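Local coordinates for protein transcriptional regulator (Saccharomonospora viridis, PDB 4KWA) that probably represses transcription by binding DNA through a TetR-type helix-turn-helix, and holds a choline ion in the C-terminal domain of this fragment, at residues 79-84 with 131-136; 64-69 with 96-101; 15-20 with 102-107. All coordinates share one frame; numbering follows the deposited sequence.

Contact 1. Residues 79-84 with 131-136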
# COMPACT_ATOMS: atom_id res chain seq x y z
N GLU A 79 23.21 -1.06 -13.47
CA GLU A 79 23.46 0.09 -12.56
C GLU A 79 22.21 1.00 -12.59
O GLU A 79 21.79 1.49 -11.56
CB GLU A 79 24.71 0.91 -12.91
CG GLU A 79 25.01 1.94 -11.83
CD GLU A 79 25.36 1.34 -10.44
OE1 GLU A 79 25.68 0.13 -10.34
OE2 GLU A 79 25.30 2.10 -9.44
N ARG A 80 21.65 1.26 -13.78
CA ARG A 80 20.46 2.10 -13.83
C ARG A 80 19.31 1.55 -12.97
O ARG A 80 18.70 2.28 -12.18
CB ARG A 80 19.97 2.31 -15.28
CG ARG A 80 20.78 3.17 -16.14
CD ARG A 80 20.16 3.33 -17.52
NE ARG A 80 19.00 4.17 -17.56
CZ ARG A 80 19.03 5.50 -17.66
NH1 ARG A 80 20.18 6.17 -17.55
NH2 ARG A 80 17.90 6.21 -17.76
N LEU A 81 18.99 0.27 -13.16
CA LEU A 81 17.90 -0.42 -12.40
C LEU A 81 18.21 -0.36 -10.89
O LEU A 81 17.34 -0.02 -10.08
CB LEU A 81 17.72 -1.81 -12.94
CG LEU A 81 16.45 -2.47 -12.46
CD1 LEU A 81 15.21 -1.72 -12.92
CD2 LEU A 81 16.39 -3.95 -12.89
N VAL A 82 19.44 -0.62 -10.51
CA VAL A 82 19.86 -0.53 -9.09
C VAL A 82 19.65 0.87 -8.53
O VAL A 82 19.11 1.01 -7.45
CB VAL A 82 21.32 -1.00 -8.85
CG1 VAL A 82 21.79 -0.69 -7.42
CG2 VAL A 82 21.46 -2.51 -9.13
N ARG A 83 20.00 1.90 -9.29
CA ARG A 83 19.77 3.27 -8.83
C ARG A 83 18.30 3.63 -8.74
O ARG A 83 17.86 4.20 -7.81
CB ARG A 83 20.44 4.26 -9.73
CG ARG A 83 21.85 4.53 -9.37
CD ARG A 83 22.58 5.12 -10.53
NE ARG A 83 23.99 5.00 -10.32
CZ ARG A 83 24.72 5.89 -9.68
NH1 ARG A 83 25.99 5.65 -9.53
NH2 ARG A 83 24.17 6.99 -9.21
N LEU A 84 17.58 3.28 -9.77
CA LEU A 84 16.14 3.47 -9.81
C LEU A 84 15.45 2.90 -8.60
O LEU A 84 14.56 3.53 -8.10
CB LEU A 84 15.49 2.86 -11.05
CG LEU A 84 15.54 3.70 -12.29
CD1 LEU A 84 15.09 2.90 -13.51
CD2 LEU A 84 14.68 4.98 -12.08
N ALA A 131 10.02 -0.67 -17.28
CA ALA A 131 9.99 -1.58 -18.42
C ALA A 131 11.07 -1.27 -19.49
O ALA A 131 11.71 -2.16 -20.09
CB ALA A 131 8.56 -1.57 -19.04
N MSE A 132 11.28 0.03 -19.70
CA MSE A 132 12.27 0.45 -20.65
C MSE A 132 13.61 0.06 -20.18
O MSE A 132 14.46 -0.31 -21.00
CB MSE A 132 12.17 1.95 -20.92
CG MSE A 132 13.26 2.40 -21.86
SE MSE A 132 13.20 4.38 -21.84
CE MSE A 132 13.93 4.99 -20.08
N THR A 133 13.88 0.17 -18.87
CA THR A 133 15.21 -0.23 -18.35
C THR A 133 15.49 -1.74 -18.55
O THR A 133 16.60 -2.17 -18.91
CB THR A 133 15.28 0.18 -16.91
OG1 THR A 133 14.96 1.60 -16.90
CG2 THR A 133 16.72 -0.07 -16.28
N ILE A 134 14.47 -2.54 -18.27
CA ILE A 134 14.54 -3.96 -18.51
C ILE A 134 14.88 -4.27 -19.94
O ILE A 134 15.83 -5.05 -20.15
CB ILE A 134 13.26 -4.67 -17.99
CG1 ILE A 134 13.25 -4.54 -16.47
CG2 ILE A 134 13.24 -6.11 -18.41
CD1 ILE A 134 11.88 -4.77 -15.86
N ARG A 135 14.17 -3.68 -20.92
CA ARG A 135 14.46 -3.95 -22.33
C ARG A 135 15.86 -3.46 -22.73
O ARG A 135 16.54 -4.03 -23.56
CB ARG A 135 13.36 -3.30 -23.22
CG ARG A 135 11.99 -3.87 -22.92
CD ARG A 135 10.92 -3.22 -23.81
NE ARG A 135 9.53 -3.54 -23.48
CZ ARG A 135 8.70 -2.65 -22.91
NH1 ARG A 135 9.12 -1.34 -22.69
NH2 ARG A 135 7.47 -2.98 -22.68
N THR A 136 16.36 -2.39 -22.12
CA THR A 136 17.75 -2.04 -22.46
C THR A 136 18.76 -3.12 -21.96
O THR A 136 19.69 -3.48 -22.71
CB THR A 136 18.13 -0.65 -21.90
OG1 THR A 136 17.21 0.33 -22.34
CG2 THR A 136 19.49 -0.18 -22.32
O HOH W 1 16.26 3.50 -18.06
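Leu-81, Leu-84 and Arg-80 gather round Thr-133, and this is the nonpolar part of the contact. The Thr-133 methyl CG2 lies 3.9 Å from Leu-81 CB, and the two side chains cross at a slant. The same methyl also comes near the Arg-80 CB. Leu-84 approaches from one helical turn further on, and its CD1 reaches the Thr-133 OG1 at 3.6 Å, tip to tip. With chi1 at -54°, Thr-133 turns CG2 toward helix 77-86 and keeps OG1 beside its backbone N.

The polar part runs through one water. It accepts from the Arg-80 NE at 2.9 Å, at the guanidinium edge, and donates to the Thr-133 OG1 at 2.6 Å. The hydroxyl is also hydrogen-bonded to Thr-129 O on its own helix. Arg-80 NH1 donates to Ile-74 O.

No direct hydrogen bond joins the two segments. Their axes approach to 10.0 Å and run nearly antiparallel, at 156°. Helix 148-168 packs on Ile-134, and Ile-190 of helix 175-190 touches Leu-81. The arrangement is an antiparallel helix pair within the all-helical C-terminal domain of a TetR-family regulator.

Contact 2. Residues 64-69 with 96-101. With CHT (choline ion), chain E.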
# COMPACT_ATOMS: atom_id res chain seq x y z
N PHE A 64 10.61 13.31 -10.26
CA PHE A 64 11.06 12.98 -11.56
C PHE A 64 12.35 13.76 -11.94
O PHE A 64 13.31 13.21 -12.46
CB PHE A 64 9.94 13.22 -12.54
CG PHE A 64 10.35 12.94 -13.95
CD1 PHE A 64 10.41 11.64 -14.42
CD2 PHE A 64 10.67 14.00 -14.80
CE1 PHE A 64 10.83 11.38 -15.73
CE2 PHE A 64 11.04 13.74 -16.10
CZ PHE A 64 11.12 12.43 -16.55
N ASP A 65 12.44 15.03 -11.51
CA ASP A 65 13.66 15.77 -11.73
C ASP A 65 14.85 15.05 -10.99
O ASP A 65 15.98 14.94 -11.51
CB ASP A 65 13.48 17.18 -11.22
CG ASP A 65 12.69 18.04 -12.14
OD1 ASP A 65 12.48 17.65 -13.32
OD2 ASP A 65 12.37 19.17 -11.69
N ARG A 66 14.59 14.58 -9.78
CA ARG A 66 15.58 13.91 -8.95
C ARG A 66 16.07 12.64 -9.73
O ARG A 66 17.27 12.33 -9.83
CB ARG A 66 14.88 13.49 -7.60
CG ARG A 66 15.67 12.65 -6.61
CD ARG A 66 14.74 12.10 -5.50
NE ARG A 66 13.93 13.16 -4.91
CZ ARG A 66 12.69 13.01 -4.45
NH1 ARG A 66 12.08 11.83 -4.47
NH2 ARG A 66 12.05 14.06 -3.95
N GLN A 67 15.11 11.93 -10.30
CA GLN A 67 15.40 10.71 -11.00
C GLN A 67 16.31 11.03 -12.18
O GLN A 67 17.35 10.37 -12.44
CB GLN A 67 14.09 10.08 -11.46
CG GLN A 67 14.25 8.81 -12.19
CD GLN A 67 12.99 8.35 -12.79
OE1 GLN A 67 12.15 7.75 -12.12
NE2 GLN A 67 12.90 8.50 -14.09
N VAL A 68 15.87 12.00 -12.98
CA VAL A 68 16.71 12.40 -14.15
C VAL A 68 18.15 12.72 -13.78
O VAL A 68 19.06 12.33 -14.48
CB VAL A 68 16.05 13.57 -14.91
CG1 VAL A 68 16.96 14.23 -15.92
CG2 VAL A 68 14.78 13.00 -15.55
N ALA A 69 18.34 13.41 -12.63
CA ALA A 69 19.64 13.87 -12.11
C ALA A 69 20.50 12.69 -11.68
O ALA A 69 21.66 12.59 -12.04
CB ALA A 69 19.45 14.79 -10.91
N ARG A 96 11.09 9.30 2.80
CA ARG A 96 10.16 8.70 3.81
C ARG A 96 8.84 9.46 3.82
O ARG A 96 7.74 8.84 3.78
CB ARG A 96 10.79 8.75 5.20
CG ARG A 96 9.90 8.21 6.32
CD ARG A 96 9.69 6.74 6.15
NE ARG A 96 9.11 6.10 7.36
CZ ARG A 96 9.70 5.21 8.15
NH1 ARG A 96 8.99 4.70 9.16
NH2 ARG A 96 10.93 4.73 7.93
N ASP A 97 8.91 10.80 3.75
CA ASP A 97 7.68 11.61 3.68
C ASP A 97 6.88 11.34 2.44
O ASP A 97 5.63 11.30 2.46
CB ASP A 97 8.04 13.09 3.76
CG ASP A 97 8.47 13.54 5.15
OD1 ASP A 97 8.30 12.81 6.12
OD2 ASP A 97 9.05 14.62 5.26
N GLU A 98 7.56 11.22 1.29
CA GLU A 98 6.85 10.91 0.08
C GLU A 98 6.09 9.61 0.23
O GLU A 98 4.90 9.56 -0.09
CB GLU A 98 7.80 10.91 -1.12
CG GLU A 98 8.33 12.31 -1.43
CD GLU A 98 9.27 12.31 -2.63
OE1 GLU A 98 9.60 11.24 -3.13
OE2 GLU A 98 9.64 13.37 -3.12
N TRP A 99 6.74 8.58 0.82
CA TRP A 99 6.03 7.37 1.06
C TRP A 99 4.81 7.59 1.90
O TRP A 99 3.76 7.03 1.62
CB TRP A 99 6.95 6.30 1.69
CG TRP A 99 7.75 5.50 0.68
CD1 TRP A 99 8.89 5.85 0.08
CD2 TRP A 99 7.34 4.26 0.06
NE1 TRP A 99 9.28 4.89 -0.85
CE2 TRP A 99 8.34 3.89 -0.87
CE3 TRP A 99 6.23 3.43 0.19
CZ2 TRP A 99 8.29 2.69 -1.65
CZ3 TRP A 99 6.18 2.21 -0.56
CH2 TRP A 99 7.22 1.85 -1.47
N SER A 100 4.97 8.38 2.96
CA SER A 100 3.86 8.68 3.88
C SER A 100 2.67 9.24 3.12
O SER A 100 1.52 8.92 3.44
CB SER A 100 4.28 9.66 4.98
OG SER A 100 5.28 9.14 5.86
N VAL A 101 2.93 10.11 2.15
CA VAL A 101 1.90 10.71 1.37
C VAL A 101 1.31 9.71 0.36
O VAL A 101 0.07 9.70 0.20
CB VAL A 101 2.42 11.93 0.65
CG1 VAL A 101 1.35 12.44 -0.32
CG2 VAL A 101 2.81 12.96 1.70
C4 CHT E . 5.06 5.48 -6.85
C5 CHT E . 6.18 5.91 -5.91
C6 CHT E . 5.27 4.66 -3.97
C7 CHT E . 7.34 5.82 -3.82
C8 CHT E . 7.11 3.78 -5.20
O6 CHT E . 4.67 6.66 -7.58
N1 CHT E . 6.47 5.03 -4.74
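Glu-98 OE2 is gripped by two groups. Arg-66 NH2 donates to Glu-98 OE2 at 2.6 Å, and Asn-59 ND2, from the same helix as Arg-66, gives it a second hydrogen bond. The other carboxylate oxygen, Glu-98 OE1, accepts a hydrogen bond from Arg-66 NH1 at 2.9 Å. Both arginine bonds are fairly straight, each with an N-H...O angle of 165°.

The result is a bidentate, end-on salt bridge. Each oxygen is met on its syn side. The oxygens lie in or close to the guanidinium plane, but the two flat groups are turned 32° apart, so the nitrogens sit somewhat out of the carboxylate plane. The side chains come from opposite directions. Glu-98 is extended beyond CG (chi2 -180°), which carries its carboxylate out from helix 94-109 to meet the guanidinium. Leu-87, Leu-94 and Leu-95 pack on Arg-66, and Trp-14 of helix 2-20 touches Glu-98.

Trp-99, next to Glu-98, lines the choline pocket with Gln-88 and Asp-160. Choline C7 lies over one face of the indole, toward the rim, 3.7 Å from Trp-99 CE2. Gln-88 O accepts from Trp-99 NE1 and so helps to fix the ring.

Two bonds fix the guanidinium against rotation, and the arginine probably keeps the buried Glu-98 ionised. The indole face is consistent with a site for a quaternary ammonium, whose methyls share its positive charge.

Contact 3. Residues 15-20 with 102-107. With EDO (1,2-ethanediol), chain D.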
# COMPACT_ATOMS: atom_id res chain seq x y z
N ARG A 15 4.75 18.47 3.80
CA ARG A 15 5.42 18.02 5.00
C ARG A 15 4.45 17.73 6.17
O ARG A 15 4.53 16.66 6.80
CB ARG A 15 6.52 19.02 5.36
CG ARG A 15 7.37 18.61 6.56
CD ARG A 15 8.45 19.57 6.90
NE ARG A 15 8.07 20.98 6.99
CZ ARG A 15 8.27 21.80 5.98
NH1 ARG A 15 8.77 21.31 4.86
NH2 ARG A 15 7.91 23.04 6.04
N LEU A 16 3.47 18.62 6.35
CA LEU A 16 2.46 18.43 7.36
C LEU A 16 1.56 17.21 7.07
O LEU A 16 1.27 16.41 7.97
CB LEU A 16 1.67 19.72 7.55
CG LEU A 16 2.36 20.98 8.08
CD1 LEU A 16 1.39 22.16 8.21
CD2 LEU A 16 2.97 20.58 9.43
N ILE A 17 1.20 17.07 5.82
CA ILE A 17 0.36 15.95 5.38
C ILE A 17 1.14 14.62 5.61
O ILE A 17 0.61 13.65 6.08
CB ILE A 17 -0.03 16.15 3.90
CG1 ILE A 17 -1.07 17.27 3.77
CG2 ILE A 17 -0.60 14.84 3.32
CD1 ILE A 17 -1.30 17.81 2.39
N ALA A 18 2.42 14.62 5.26
CA ALA A 18 3.28 13.44 5.47
C ALA A 18 3.41 13.04 6.90
O ALA A 18 3.26 11.87 7.30
CB ALA A 18 4.65 13.74 4.90
N ARG A 19 3.68 14.03 7.76
CA ARG A 19 3.98 13.68 9.15
C ARG A 19 2.80 13.60 10.10
O ARG A 19 2.88 12.93 11.14
CB ARG A 19 5.01 14.70 9.64
CG ARG A 19 6.17 14.65 8.69
CD ARG A 19 7.36 15.43 9.16
NE ARG A 19 8.37 15.37 8.14
CZ ARG A 19 9.54 16.01 8.20
NH1 ARG A 19 10.40 15.94 7.20
NH2 ARG A 19 9.84 16.75 9.24
N ARG A 20 1.69 14.22 9.75
CA ARG A 20 0.51 14.25 10.60
C ARG A 20 -0.74 13.58 10.05
O ARG A 20 -1.64 13.25 10.83
CB ARG A 20 0.17 15.72 10.94
CG ARG A 20 1.29 16.53 11.64
CD ARG A 20 0.69 17.83 12.24
NE ARG A 20 1.64 18.94 12.38
CZ ARG A 20 1.30 20.17 12.80
NH1 ARG A 20 0.06 20.45 13.17
NH2 ARG A 20 2.22 21.11 12.92
N TRP A 102 2.17 8.94 -0.32
CA TRP A 102 1.65 7.94 -1.28
C TRP A 102 0.73 6.93 -0.65
O TRP A 102 -0.33 6.64 -1.26
CB TRP A 102 2.68 7.30 -2.24
CG TRP A 102 3.35 8.33 -3.12
CD1 TRP A 102 4.66 8.69 -3.07
CD2 TRP A 102 2.73 9.16 -4.15
NE1 TRP A 102 4.92 9.67 -4.01
CE2 TRP A 102 3.75 10.00 -4.65
CE3 TRP A 102 1.40 9.32 -4.63
CZ2 TRP A 102 3.52 10.92 -5.68
CZ3 TRP A 102 1.16 10.23 -5.67
CH2 TRP A 102 2.22 11.03 -6.17
N LEU A 103 1.05 6.46 0.55
CA LEU A 103 0.13 5.57 1.27
C LEU A 103 -1.26 6.27 1.41
O LEU A 103 -2.34 5.62 1.32
CB LEU A 103 0.62 5.18 2.67
CG LEU A 103 1.42 3.88 2.83
CD1 LEU A 103 2.68 3.86 2.03
CD2 LEU A 103 1.74 3.52 4.25
N GLN A 104 -1.27 7.56 1.68
CA GLN A 104 -2.57 8.26 1.84
C GLN A 104 -3.30 8.41 0.48
O GLN A 104 -4.54 8.44 0.38
CB GLN A 104 -2.34 9.59 2.54
CG GLN A 104 -1.71 9.48 3.89
CD GLN A 104 -1.43 10.88 4.45
OE1 GLN A 104 -2.35 11.68 4.67
NE2 GLN A 104 -0.22 11.11 4.73
N VAL A 105 -2.48 8.58 -0.55
CA VAL A 105 -3.01 8.72 -1.87
C VAL A 105 -3.66 7.48 -2.36
O VAL A 105 -4.73 7.53 -3.03
CB VAL A 105 -1.93 9.23 -2.83
CG1 VAL A 105 -2.34 9.15 -4.31
CG2 VAL A 105 -1.74 10.69 -2.50
N TRP A 106 -3.12 6.33 -1.96
CA TRP A 106 -3.78 5.09 -2.40
C TRP A 106 -5.23 5.07 -1.94
O TRP A 106 -6.15 4.69 -2.67
CB TRP A 106 -2.97 3.87 -1.90
CG TRP A 106 -1.67 3.78 -2.38
CD1 TRP A 106 -1.17 4.22 -3.59
CD2 TRP A 106 -0.62 3.05 -1.76
NE1 TRP A 106 0.12 3.88 -3.70
CE2 TRP A 106 0.47 3.10 -2.63
CE3 TRP A 106 -0.51 2.33 -0.54
CZ2 TRP A 106 1.69 2.52 -2.31
CZ3 TRP A 106 0.72 1.76 -0.22
CH2 TRP A 106 1.80 1.86 -1.11
N THR A 107 -5.49 5.46 -0.67
CA THR A 107 -6.81 5.56 -0.22
C THR A 107 -7.60 6.67 -0.84
O THR A 107 -8.69 6.46 -1.28
CB THR A 107 -6.88 5.74 1.31
OG1 THR A 107 -6.93 4.44 1.78
CG2 THR A 107 -8.19 6.42 1.75
C1 EDO D . 7.06 19.92 10.31
O1 EDO D . 6.87 21.30 9.68
C2 EDO D . 5.94 18.90 10.09
O2 EDO D . 5.17 18.29 11.20
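Gln-104 NE2 donates to Ile-17 O at 3.0 Å, and this is the one hydrogen bond between the segments. It is almost straight, with an N-H...O angle of 176°. The oxygen lies in the amide plane of Gln-104, but the donor stands above the carbonyl plane of Ile-17, not on a lone pair. The Ile-17 side chain lies at an angle to that of Gln-104, with Ile-17 CG2 3.9 Å from Gln-104 OE1.

The Gln-104 amide is fixed by further bonds. Its OE1 accepts from Tyr-22 N, just past helix 2-20. Its NE2 also donates to Ser-100 O, one turn back on its own helix. Gln-104 is extended beyond CG (chi2 175°), which carries the amide across to the other helix. The amide therefore ties the end of helix 2-20 and the following turn to helix 94-109.

Further out, an ethanediol, probably from the crystallisation liquor, lies beside Arg-15. Arg-15 NE donates to the ethanediol O1 at 3.0 Å. The ethanediol C2 lies 3.5 Å from Leu-16 CD2. Nearby, Arg-15 CG sits over the centre of one face of the Arg-19 guanidinium.

Segment 15-20 lies in the TetR-type, predicted DNA-binding part and segment 102-107 in the C-terminal part. Ala-18 packs on Asp-97, Ser-100 and Val-101 of helix 94-109. Trp-102 and Val-105 lean on helices 48-71 and 113-139, and Trp-106 on helix 148-168. Thr-107 of the second subunit packs on Leu-103 and Gln-104.

How the contacts relate
Contacts 2 and 3 share helix 94-109, and their centres are about 13 Å apart. They meet directly in a salt bridge, with Asp-97 OD2 2.7 Å from Arg-19 NH1. Contact 1 is joined to contact 2 by packing of Leu-84 CD2 on Gln-67 OE1 at 3.8 Å, with centres about 17 Å apart. Contacts 1 and 3 do not touch and lie on opposite sides of the chain's centre, with their own centres about 28 Å apart. Choline lies against Trp-99 in contact 2 and also touches Trp-102 in contact 3. Helix 94-109 thus joins the pocket to the predicted DNA-binding part, a possible route for a ligand signal, as in other TetR-family regulators.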